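Local coordinates for transcription inhibitor protein Gfh1 (Thermus thermophilus, PDB 2F23) that inhibits all catalytic activities of RNA polymerase by partially occluding its substrate-binding site and preventing NTP binding, at residues 26-36 and 48-58; 99-107 and 115-123. One frame throughout, in Å; residues are numbered along the deposited sequence.

Interaction 1: residues 26-36 and 48-58; sequences LQEATKILQEL and LEAAKQEKARI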
loop_
_atom_site.group_PDB
_atom_site.type_symbol
_atom_site.label_atom_id
_atom_site.label_comp_id
_atom_site.label_asym_id
_atom_site.label_seq_id
_atom_site.Cartn_x
_atom_site.Cartn_y
_atom_site.Cartn_z
ATOM N N LEU A 26 15.744 3.556 6.344
ATOM C CA LEU A 26 16.241 2.736 7.446
ATOM C C LEU A 26 17.698 3.078 7.745
ATOM O O LEU A 26 18.101 3.157 8.908
ATOM C CB LEU A 26 16.126 1.246 7.111
ATOM C CG LEU A 26 16.671 0.310 8.195
ATOM C CD1 LEU A 26 15.944 0.567 9.508
ATOM C CD2 LEU A 26 16.502 -1.140 7.760
ATOM N N GLN A 27 18.489 3.274 6.693
ATOM C CA GLN A 27 19.897 3.616 6.869
ATOM C C GLN A 27 19.997 4.923 7.653
ATOM O O GLN A 27 20.797 5.046 8.581
ATOM C CB GLN A 27 20.578 3.769 5.505
ATOM C CG GLN A 27 22.085 3.987 5.580
ATOM C CD GLN A 27 22.738 4.081 4.208
ATOM O OE1 GLN A 27 23.962 4.163 4.096
ATOM N NE2 GLN A 27 21.923 4.072 3.160
ATOM N N GLU A 28 19.167 5.891 7.281
ATOM C CA GLU A 28 19.150 7.188 7.945
ATOM C C GLU A 28 18.695 7.052 9.398
ATOM O O GLU A 28 19.296 7.635 10.303
ATOM C CB GLU A 28 18.217 8.144 7.199
ATOM C CG GLU A 28 18.614 8.402 5.755
ATOM C CD GLU A 28 17.588 9.231 5.001
ATOM O OE1 GLU A 28 17.829 9.543 3.815
ATOM O OE2 GLU A 28 16.538 9.565 5.591
ATOM N N ALA A 29 17.638 6.275 9.617
ATOM C CA ALA A 29 17.101 6.065 10.958
ATOM C C ALA A 29 18.115 5.370 11.856
ATOM O O ALA A 29 18.175 5.626 13.057
ATOM C CB ALA A 29 15.817 5.243 10.886
ATOM N N THR A 30 18.905 4.480 11.270
ATOM C CA THR A 30 19.914 3.755 12.030
ATOM C C THR A 30 21.052 4.690 12.410
ATOM O O THR A 30 21.569 4.633 13.528
ATOM C CB THR A 30 20.457 2.570 11.222
ATOM O OG1 THR A 30 19.384 1.659 10.958
ATOM C CG2 THR A 30 21.552 1.853 11.995
ATOM N N LYS A 31 21.437 5.556 11.477
ATOM C CA LYS A 31 22.509 6.509 11.737
ATOM C C LYS A 31 22.098 7.425 12.889
ATOM O O LYS A 31 22.882 7.681 13.802
ATOM C CB LYS A 31 22.798 7.340 10.484
ATOM C CG LYS A 31 23.938 8.337 10.649
ATOM C CD LYS A 31 24.145 9.158 9.385
ATOM C CE LYS A 31 22.938 10.034 9.081
ATOM N NZ LYS A 31 22.684 11.029 10.160
ATOM N N ILE A 32 20.861 7.911 12.842
ATOM C CA ILE A 32 20.342 8.785 13.888
ATOM C C ILE A 32 20.374 8.088 15.246
ATOM O O ILE A 32 20.804 8.669 16.244
ATOM C CB ILE A 32 18.896 9.226 13.567
ATOM C CG1 ILE A 32 18.906 10.184 12.373
ATOM C CG2 ILE A 32 18.253 9.885 14.786
ATOM C CD1 ILE A 32 17.533 10.629 11.932
ATOM N N LEU A 33 19.920 6.840 15.281
ATOM C CA LEU A 33 19.907 6.085 16.526
ATOM C C LEU A 33 21.321 5.922 17.071
ATOM O O LEU A 33 21.567 6.134 18.259
ATOM C CB LEU A 33 19.279 4.702 16.311
ATOM C CG LEU A 33 19.312 3.787 17.541
ATOM C CD1 LEU A 33 18.560 4.444 18.690
ATOM C CD2 LEU A 33 18.692 2.434 17.201
ATOM N N GLN A 34 22.252 5.551 16.199
ATOM C CA GLN A 34 23.638 5.357 16.610
ATOM C C GLN A 34 24.230 6.641 17.181
ATOM O O GLN A 34 24.919 6.613 18.202
ATOM C CB GLN A 34 24.482 4.881 15.426
ATOM C CG GLN A 34 25.920 4.532 15.783
ATOM C CD GLN A 34 26.014 3.455 16.849
ATOM O OE1 GLN A 34 25.373 2.408 16.749
ATOM N NE2 GLN A 34 26.823 3.704 17.873
ATOM N N GLU A 35 23.963 7.763 16.521
ATOM C CA GLU A 35 24.466 9.056 16.975
ATOM C C GLU A 35 23.961 9.368 18.384
ATOM O O GLU A 35 24.718 9.838 19.235
ATOM C CB GLU A 35 24.019 10.177 16.025
ATOM C CG GLU A 35 24.326 9.949 14.551
ATOM C CD GLU A 35 25.808 9.866 14.250
ATOM O OE1 GLU A 35 26.477 8.952 14.776
ATOM O OE2 GLU A 35 26.304 10.715 13.479
ATOM N N LEU A 36 22.678 9.106 18.627
ATOM C CA LEU A 36 22.080 9.369 19.932
ATOM C C LEU A 36 22.620 8.433 21.005
ATOM O O LEU A 36 22.742 8.818 22.172
ATOM C CB LEU A 36 20.556 9.238 19.855
ATOM C CG LEU A 36 19.830 10.291 19.014
ATOM C CD1 LEU A 36 18.344 9.975 18.983
ATOM C CD2 LEU A 36 20.067 11.679 19.593
ATOM N N LEU A 48 15.950 9.135 22.267
ATOM C CA LEU A 48 16.369 7.778 21.941
ATOM C C LEU A 48 15.156 6.896 21.679
ATOM O O LEU A 48 15.144 6.104 20.739
ATOM C CB LEU A 48 17.186 7.180 23.090
ATOM C CG LEU A 48 18.682 7.492 23.145
ATOM C CD1 LEU A 48 19.252 7.007 24.467
ATOM C CD2 LEU A 48 19.393 6.809 21.978
ATOM N N GLU A 49 14.134 7.026 22.516
ATOM C CA GLU A 49 12.935 6.221 22.350
ATOM C C GLU A 49 12.248 6.523 21.025
ATOM O O GLU A 49 11.787 5.610 20.337
ATOM C CB GLU A 49 11.972 6.450 23.517
ATOM C CG GLU A 49 12.446 5.829 24.825
ATOM C CD GLU A 49 12.747 4.342 24.691
ATOM O OE1 GLU A 49 11.864 3.594 24.217
ATOM O OE2 GLU A 49 13.866 3.920 25.061
ATOM N N ALA A 50 12.194 7.801 20.662
ATOM C CA ALA A 50 11.567 8.204 19.407
ATOM C C ALA A 50 12.365 7.649 18.232
ATOM O O ALA A 50 11.792 7.216 17.232
ATOM C CB ALA A 50 11.489 9.734 19.320
ATOM N N ALA A 51 13.690 7.663 18.359
ATOM C CA ALA A 51 14.563 7.157 17.306
ATOM C C ALA A 51 14.380 5.654 17.137
ATOM O O ALA A 51 14.362 5.147 16.016
ATOM C CB ALA A 51 16.017 7.476 17.630
ATOM N N LYS A 52 14.249 4.938 18.250
ATOM C CA LYS A 52 14.048 3.497 18.176
ATOM C C LYS A 52 12.661 3.190 17.600
ATOM O O LYS A 52 12.498 2.229 16.845
ATOM C CB LYS A 52 14.203 2.862 19.563
ATOM C CG LYS A 52 15.635 2.897 20.092
ATOM C CD LYS A 52 15.795 2.104 21.387
ATOM C CE LYS A 52 14.998 2.707 22.522
ATOM N NZ LYS A 52 15.199 1.940 23.786
ATOM N N GLN A 53 11.671 4.013 17.941
ATOM C CA GLN A 53 10.317 3.805 17.443
ATOM C C GLN A 53 10.244 4.000 15.931
ATOM O O GLN A 53 9.565 3.244 15.235
ATOM C CB GLN A 53 9.337 4.759 18.130
ATOM C CG GLN A 53 7.897 4.593 17.666
ATOM C CD GLN A 53 6.936 5.528 18.374
ATOM O OE1 GLN A 53 7.041 6.750 18.261
ATOM N NE2 GLN A 53 5.991 4.955 19.109
ATOM N N GLU A 54 10.950 5.006 15.422
ATOM C CA GLU A 54 10.942 5.275 13.988
ATOM C C GLU A 54 11.687 4.180 13.229
ATOM O O GLU A 54 11.250 3.748 12.160
ATOM C CB GLU A 54 11.559 6.648 13.707
ATOM C CG GLU A 54 11.628 7.034 12.227
ATOM C CD GLU A 54 10.273 7.054 11.524
ATOM O OE1 GLU A 54 9.225 6.922 12.189
ATOM O OE2 GLU A 54 10.260 7.210 10.286
ATOM N N LYS A 55 12.807 3.721 13.784
ATOM C CA LYS A 55 13.574 2.661 13.145
ATOM C C LYS A 55 12.704 1.407 13.043
ATOM O O LYS A 55 12.684 0.743 12.011
ATOM C CB LYS A 55 14.845 2.364 13.957
ATOM C CG LYS A 55 15.750 1.292 13.364
ATOM C CD LYS A 55 17.092 1.260 14.093
ATOM C CE LYS A 55 18.008 0.173 13.555
ATOM N NZ LYS A 55 17.526 -1.177 13.928
ATOM N N ALA A 56 11.973 1.096 14.110
ATOM C CA ALA A 56 11.112 -0.083 14.116
ATOM C C ALA A 56 9.966 0.060 13.119
ATOM O O ALA A 56 9.569 -0.919 12.479
ATOM C CB ALA A 56 10.558 -0.320 15.516
ATOM N N ARG A 57 9.434 1.273 12.991
ATOM C CA ARG A 57 8.331 1.516 12.066
ATOM C C ARG A 57 8.788 1.198 10.651
ATOM O O ARG A 57 8.077 0.541 9.887
ATOM C CB ARG A 57 7.867 2.975 12.138
ATOM C CG ARG A 57 6.626 3.272 11.288
ATOM C CD ARG A 57 6.210 4.735 11.367
ATOM N NE ARG A 57 7.119 5.618 10.641
ATOM C CZ ARG A 57 7.164 5.718 9.317
ATOM N NH1 ARG A 57 8.024 6.546 8.742
ATOM N NH2 ARG A 57 6.344 4.994 8.565
ATOM N N ILE A 58 9.983 1.663 10.307
ATOM C CA ILE A 58 10.528 1.429 8.973
ATOM C C ILE A 58 10.819 -0.051 8.755
ATOM O O ILE A 58 10.486 -0.611 7.712
ATOM C CB ILE A 58 11.819 2.245 8.760
ATOM C CG1 ILE A 58 11.502 3.739 8.877
ATOM C CG2 ILE A 58 12.419 1.934 7.383
ATOM C CD1 ILE A 58 12.728 4.618 9.027
HETATM O O HOH W 1 15.928 6.614 14.137
#
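Lys55 and Leu33 interlock as reciprocal knobs between two antiparallel helical segments, whose axes come within 9.1 Å and run at 158° to each other. Lys55 enters the hole formed by Leu26, Ala29, Thr30 and Leu33; Leu33 enters that of Leu48, Ala51, Lys52 and Lys55. With CG anti to the backbone N (chi1 -179°) and the chain extended as far as CE, Lys55 carries its methylenes across helix 26-36, over Leu26, Thr30 and Leu33. Its CG meets Leu26 CD1, its CD lies 3.7 Å from Leu33 CD2, and its CE is 3.3 Å from Thr30 OG1. Leu33 crosses this chain at about a right angle and sends its other methyl, CD1, to Lys52 CG at 3.6 Å. Thr30 OG1 also bonds to Leu26 O at 2.8 Å, from the face of that carbonyl opposite Thr30 N. A valine here, having no hydroxyl, would probably leave Leu26 O held on one face only and the end of the Lys55 methylene chain less well fixed. At one end Leu36 CB presses on Leu48 CD2 at 3.4 Å, a tight fit; at the other Ile58 CD1 packs on Ala29 CB. One water donates to Ala29 O and Ala51 O, linking the two backbones. The segments belong to helices 9-37 and 46-71 of the predicted coiled coil, where Leu26 also touches Ile62, Leu48 reaches Met37, and Lys55 NZ pairs with Glu59.

Interaction 2: residues 99-107 and 115-123; sequences RLSVQVVSP and TPMKISDAS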
loop_
_atom_site.group_PDB
_atom_site.type_symbol
_atom_site.label_atom_id
_atom_site.label_comp_id
_atom_site.label_asym_id
_atom_site.label_seq_id
_atom_site.Cartn_x
_atom_site.Cartn_y
_atom_site.Cartn_z
ATOM N N ARG A 99 -7.780 -5.646 4.440
ATOM C CA ARG A 99 -8.561 -5.946 3.251
ATOM C C ARG A 99 -9.768 -5.024 3.168
ATOM O O ARG A 99 -10.435 -4.764 4.168
ATOM C CB ARG A 99 -8.996 -7.412 3.266
ATOM C CG ARG A 99 -7.815 -8.370 3.246
ATOM C CD ARG A 99 -8.245 -9.821 3.318
ATOM N NE ARG A 99 -7.092 -10.719 3.324
ATOM C CZ ARG A 99 -7.173 -12.041 3.423
ATOM N NH1 ARG A 99 -8.358 -12.629 3.525
ATOM N NH2 ARG A 99 -6.070 -12.779 3.418
ATOM N N LEU A 100 -10.028 -4.527 1.964
ATOM C CA LEU A 100 -11.129 -3.611 1.709
ATOM C C LEU A 100 -11.704 -3.906 0.333
ATOM O O LEU A 100 -10.967 -4.256 -0.579
ATOM C CB LEU A 100 -10.609 -2.169 1.728
ATOM C CG LEU A 100 -11.529 -1.076 1.178
ATOM C CD1 LEU A 100 -12.696 -0.875 2.124
ATOM C CD2 LEU A 100 -10.752 0.218 1.011
ATOM N N SER A 101 -13.016 -3.784 0.183
ATOM C CA SER A 101 -13.621 -4.009 -1.121
ATOM C C SER A 101 -14.422 -2.772 -1.499
ATOM O O SER A 101 -14.935 -2.053 -0.637
ATOM C CB SER A 101 -14.521 -5.251 -1.117
ATOM O OG SER A 101 -15.605 -5.096 -0.226
ATOM N N VAL A 102 -14.505 -2.513 -2.795
ATOM C CA VAL A 102 -15.231 -1.355 -3.293
ATOM C C VAL A 102 -15.897 -1.705 -4.606
ATOM O O VAL A 102 -15.540 -2.685 -5.255
ATOM C CB VAL A 102 -14.281 -0.163 -3.561
ATOM C CG1 VAL A 102 -13.540 0.214 -2.297
ATOM C CG2 VAL A 102 -13.298 -0.520 -4.672
ATOM N N GLN A 103 -16.890 -0.913 -4.984
ATOM C CA GLN A 103 -17.543 -1.113 -6.261
ATOM C C GLN A 103 -17.557 0.238 -6.945
ATOM O O GLN A 103 -17.994 1.231 -6.362
ATOM C CB GLN A 103 -18.979 -1.627 -6.113
ATOM C CG GLN A 103 -19.669 -1.755 -7.466
ATOM C CD GLN A 103 -21.063 -2.341 -7.391
ATOM O OE1 GLN A 103 -21.878 -1.937 -6.562
ATOM N NE2 GLN A 103 -21.351 -3.291 -8.280
ATOM N N VAL A 104 -17.050 0.280 -8.170
ATOM C CA VAL A 104 -17.031 1.521 -8.928
ATOM C C VAL A 104 -18.439 1.731 -9.477
ATOM O O VAL A 104 -18.993 0.853 -10.138
ATOM C CB VAL A 104 -16.016 1.454 -10.096
ATOM C CG1 VAL A 104 -16.091 2.719 -10.920
ATOM C CG2 VAL A 104 -14.597 1.280 -9.546
ATOM N N VAL A 105 -19.026 2.887 -9.184
ATOM C CA VAL A 105 -20.378 3.179 -9.646
ATOM C C VAL A 105 -20.476 4.595 -10.194
ATOM O O VAL A 105 -19.524 5.368 -10.114
ATOM C CB VAL A 105 -21.397 3.029 -8.493
ATOM C CG1 VAL A 105 -21.396 1.590 -7.977
ATOM C CG2 VAL A 105 -21.046 3.987 -7.358
ATOM N N SER A 106 -21.627 4.933 -10.760
ATOM C CA SER A 106 -21.814 6.282 -11.276
ATOM C C SER A 106 -21.889 7.237 -10.092
ATOM O O SER A 106 -22.252 6.841 -8.984
ATOM C CB SER A 106 -23.091 6.370 -12.112
ATOM O OG SER A 106 -22.936 5.655 -13.325
ATOM N N PRO A 107 -21.538 8.512 -10.306
ATOM C CA PRO A 107 -21.565 9.520 -9.245
ATOM C C PRO A 107 -22.830 9.519 -8.388
ATOM O O PRO A 107 -22.753 9.616 -7.166
ATOM C CB PRO A 107 -21.381 10.823 -10.014
ATOM C CG PRO A 107 -20.443 10.412 -11.100
ATOM C CD PRO A 107 -21.046 9.099 -11.568
ATOM N N THR A 115 -20.608 -1.535 2.131
ATOM C CA THR A 115 -19.544 -2.523 2.006
ATOM C C THR A 115 -20.045 -3.550 0.999
ATOM O O THR A 115 -21.021 -4.251 1.255
ATOM C CB THR A 115 -19.247 -3.252 3.333
ATOM O OG1 THR A 115 -18.803 -2.308 4.312
ATOM C CG2 THR A 115 -18.157 -4.299 3.126
ATOM N N PRO A 116 -19.404 -3.626 -0.176
ATOM C CA PRO A 116 -18.260 -2.798 -0.574
ATOM C C PRO A 116 -18.605 -1.314 -0.683
ATOM O O PRO A 116 -19.757 -0.954 -0.931
ATOM C CB PRO A 116 -17.854 -3.398 -1.918
ATOM C CG PRO A 116 -19.141 -3.931 -2.458
ATOM C CD PRO A 116 -19.755 -4.579 -1.242
ATOM N N MET A 117 -17.607 -0.458 -0.481
ATOM C CA MET A 117 -17.826 0.980 -0.581
ATOM C C MET A 117 -18.187 1.300 -2.026
ATOM O O MET A 117 -17.470 0.898 -2.940
ATOM C CB MET A 117 -16.555 1.768 -0.219
ATOM C CG MET A 117 -16.120 1.741 1.241
ATOM S SD MET A 117 -15.166 3.239 1.705
ATOM C CE MET A 117 -14.341 3.608 0.219
ATOM N N LYS A 118 -19.294 2.005 -2.238
ATOM C CA LYS A 118 -19.687 2.389 -3.590
ATOM C C LYS A 118 -18.980 3.706 -3.875
ATOM O O LYS A 118 -19.335 4.752 -3.331
ATOM C CB LYS A 118 -21.202 2.557 -3.697
ATOM C CG LYS A 118 -21.966 1.245 -3.600
ATOM C CD LYS A 118 -23.426 1.423 -3.981
ATOM C CE LYS A 118 -24.182 0.107 -3.896
ATOM N NZ LYS A 118 -24.263 -0.383 -2.490
ATOM N N ILE A 119 -17.965 3.631 -4.727
ATOM C CA ILE A 119 -17.143 4.778 -5.076
ATOM C C ILE A 119 -17.469 5.317 -6.461
ATOM O O ILE A 119 -17.537 4.563 -7.430
ATOM C CB ILE A 119 -15.658 4.376 -5.027
ATOM C CG1 ILE A 119 -15.337 3.787 -3.654
ATOM C CG2 ILE A 119 -14.764 5.573 -5.322
ATOM C CD1 ILE A 119 -13.958 3.211 -3.560
ATOM N N SER A 120 -17.662 6.630 -6.547
ATOM C CA SER A 120 -17.969 7.276 -7.816
ATOM C C SER A 120 -16.791 7.156 -8.771
ATOM O O SER A 120 -15.646 7.368 -8.373
ATOM C CB SER A 120 -18.284 8.754 -7.580
ATOM O OG SER A 120 -18.295 9.477 -8.800
ATOM N N ASP A 121 -17.066 6.816 -10.028
ATOM C CA ASP A 121 -15.997 6.689 -11.004
ATOM C C ASP A 121 -15.366 8.040 -11.337
ATOM O O ASP A 121 -14.319 8.094 -11.971
ATOM C CB ASP A 121 -16.494 5.989 -12.283
ATOM C CG ASP A 121 -17.599 6.749 -12.999
ATOM O OD1 ASP A 121 -18.040 6.254 -14.060
ATOM O OD2 ASP A 121 -18.033 7.817 -12.523
ATOM N N ALA A 122 -15.990 9.123 -10.880
ATOM C CA ALA A 122 -15.479 10.469 -11.129
ATOM C C ALA A 122 -14.646 11.002 -9.959
ATOM O O ALA A 122 -14.013 12.059 -10.060
ATOM C CB ALA A 122 -16.635 11.417 -11.417
ATOM N N SER A 123 -14.651 10.273 -8.845
ATOM C CA SER A 123 -13.892 10.683 -7.668
ATOM C C SER A 123 -12.418 10.335 -7.856
ATOM O O SER A 123 -12.067 9.540 -8.723
ATOM C CB SER A 123 -14.415 9.963 -6.427
ATOM O OG SER A 123 -14.074 8.584 -6.463
HETATM O O HOH W 2 -20.666 7.093 -14.766
#
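A parallel strand pair at one margin of the five-stranded mixed sheet joins Val102-Val105 to Met117-Ser120, residue for residue. Five backbone bonds define the register: Met117 N to Ser101 O, Gln103 N to Met117 O, Ile119 N to Gln103 O, Val105 N to Ile119 O, and Asp121 N to Val105 O. The last continues the alternation one residue beyond strand 117-120, its donor nearly on the C=O axis of Val105 (171°). On the face carrying Val102 and Val104, Ile119 places CG1 anti to its carbonyl carbon (chi1 -55°), which sends CD1 back over Val102; the 3.3 Å from Ile119 CD1 to Val102 CG1 marks tight packing. Met117 CB lies 4.0 Å from that same Val102 CG1. On the other face Gln103 and Lys118 run side by side; Lys118 NZ pairs with Asp114. Just before strand 117-120, Pro116, which follows a cis peptide bond, brings its CB to 3.3 Å from Ser101 OG. Past the strands, Pro107 CG rests 3.3 Å from Ser120 OG, which accepts from Ala122 N in an ST turn. One water joins Ser106 OG to Asp121 OD1, to which it donates. Ser123 OG donates to Ser120 O, in its carbonyl plane, at 2.8 Å, and as N-cap of helix 124-129 also bonds to Gly126 N. That helix puts Leu129 against Val102 and Met125 against Ile119, a sheet-and-helix arrangement consistent with the FKBP-like C-terminal domain of GreA/GreB factors.

In the fold
Interactions 1 and 2 follow one another along the chain: the first lies in the N-terminal coiled-coil part, the second in the C-terminal, FKBP-like part. Their centres are 39 Å apart, their nearest atoms about 18 Å, and they lie on opposite sides of the chain's centre, sharing no helix or strand. Interaction 1 pairs helices 9-37 and 46-71; interaction 2 joins strand 117-120, an outermost strand of the mixed sheet, to strand 99-105. The distance between centres reflects an elongated build, with the helical hairpin reaching away from the mixed sheet. The pH-dependent switch between orientations would probably require one part to move relative to the other, though these two contacts do not by themselves establish how.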